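Local atomic coordinates of methylmalonyl-CoA carboxyltransferase 5S subunit (Propionibacterium freudenreichii subsp. shermanii, PDB entry 1RQB), a protein that catalyses transfer of a carboxyl group from biotin on the 1.3S subunit to pyruvate, forming oxaloacetate, with a cobalt ion bound in its TIM barrel. Residues S229-G232 with V233-V236. Sequence-based numbering, arbitrary orientation.
Sequences STTG and VTEV
Thr234 OG1, which packs against the backbone of Ser229 in a van der Waals contact 3.7 Å from Ser229 CA, is gripped by two hydrogen bonds, to the backbone O of His228 and to Asn263 ND2. Thr234 chi1 of 62° sets OG1 between the backbone N and the carbonyl carbon, turned back to the loop after strand 223-225. That loop makes a type I beta turn, closed by Gly232 N bonding to Ser229 O at 2.9 Å. Gly232 then takes a positive phi of 76°, which favours glycine, and leads the chain to helix 234-243. A water spans the join: it donates to Gly232 O at 3.0 Å and accepts from Glu235 N at 2.9 Å, serving an N-H of the first helical turn. On the same face of the turn as Thr234 OG1, the side chains of Thr231 and Val233 cross at a slant. Val233 CG2 makes a van der Waals contact with Thr231 OG1 at 3.6 Å, while Val233 CG1 packs on Thr231 O. Thr231 OG1 is bonded to Ala199 O, and Thr231 O to Ser267 OG of the second subunit. His228 is a cobalt ligand, so the bond from Thr234 links the start of the helix to the backbone of a metal-binding residue.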
loop_
_atom_site.group_PDB
_atom_site.type_symbol
_atom_site.label_atom_id
_atom_site.label_comp_id
_atom_site.label_asym_id
_atom_site.label_seq_id
_atom_site.Cartn_x
_atom_site.Cartn_y
_atom_site.Cartn_z
ATOM N N SER A 229 6.585 -4.632 2.393
ATOM C CA SER A 229 5.126 -4.499 2.268
ATOM C C SER A 229 4.579 -5.328 1.105
ATOM O O SER A 229 3.442 -5.131 0.677
ATOM C CB SER A 229 4.781 -3.028 2.032
ATOM O OG SER A 229 5.578 -2.511 0.961
ATOM N N THR A 230 5.378 -6.267 0.624
ATOM C CA THR A 230 5.068 -7.108 -0.543
ATOM C C THR A 230 3.692 -7.781 -0.502
ATOM O O THR A 230 3.025 -7.874 -1.531
ATOM C CB THR A 230 6.154 -8.173 -0.707
ATOM O OG1 THR A 230 7.430 -7.562 -0.461
ATOM C CG2 THR A 230 6.131 -8.747 -2.133
ATOM N N THR A 231 3.267 -8.274 0.654
ATOM C CA THR A 231 1.981 -8.978 0.779
ATOM C C THR A 231 0.859 -8.035 1.219
ATOM O O THR A 231 -0.297 -8.445 1.299
ATOM C CB THR A 231 2.057 -10.056 1.842
ATOM O OG1 THR A 231 2.470 -9.446 3.075
ATOM C CG2 THR A 231 3.038 -11.137 1.426
ATOM N N GLY A 232 1.204 -6.802 1.563
ATOM C CA GLY A 232 0.196 -5.844 1.990
ATOM C C GLY A 232 -0.371 -5.987 3.396
ATOM O O GLY A 232 -1.314 -5.271 3.726
ATOM N N VAL A 233 0.190 -6.853 4.244
ATOM C CA VAL A 233 -0.386 -7.043 5.585
ATOM C C VAL A 233 0.504 -6.469 6.692
ATOM O O VAL A 233 0.063 -6.346 7.832
ATOM C CB VAL A 233 -0.560 -8.571 5.945
ATOM C CG1 VAL A 233 -1.183 -9.349 4.771
ATOM C CG2 VAL A 233 0.800 -9.201 6.297
ATOM N N THR A 234 1.731 -6.078 6.370
ATOM C CA THR A 234 2.684 -5.728 7.435
ATOM C C THR A 234 2.498 -4.357 8.087
ATOM O O THR A 234 3.073 -4.124 9.149
ATOM C CB THR A 234 4.137 -5.893 6.957
ATOM O OG1 THR A 234 4.385 -4.998 5.872
ATOM C CG2 THR A 234 4.385 -7.343 6.512
ATOM N N GLU A 235 1.745 -3.419 7.521
ATOM C CA GLU A 235 1.623 -2.176 8.297
ATOM C C GLU A 235 0.767 -2.474 9.529
ATOM O O GLU A 235 0.942 -1.890 10.598
ATOM C CB GLU A 235 1.013 -1.036 7.481
ATOM C CG GLU A 235 1.044 0.280 8.256
ATOM C CD GLU A 235 0.751 1.483 7.384
ATOM O OE1 GLU A 235 1.550 1.768 6.472
ATOM O OE2 GLU A 235 -0.279 2.143 7.607
ATOM N N VAL A 236 -0.160 -3.411 9.390
ATOM C CA VAL A 236 -0.973 -3.785 10.556
ATOM C C VAL A 236 -0.072 -4.543 11.534
ATOM O O VAL A 236 -0.231 -4.435 12.748
ATOM C CB VAL A 236 -2.153 -4.659 10.144
ATOM C CG1 VAL A 236 -3.002 -4.999 11.378
ATOM C CG2 VAL A 236 -3.001 -3.905 9.117
HETATM O O HOH W 1 -0.640 -3.331 5.903
#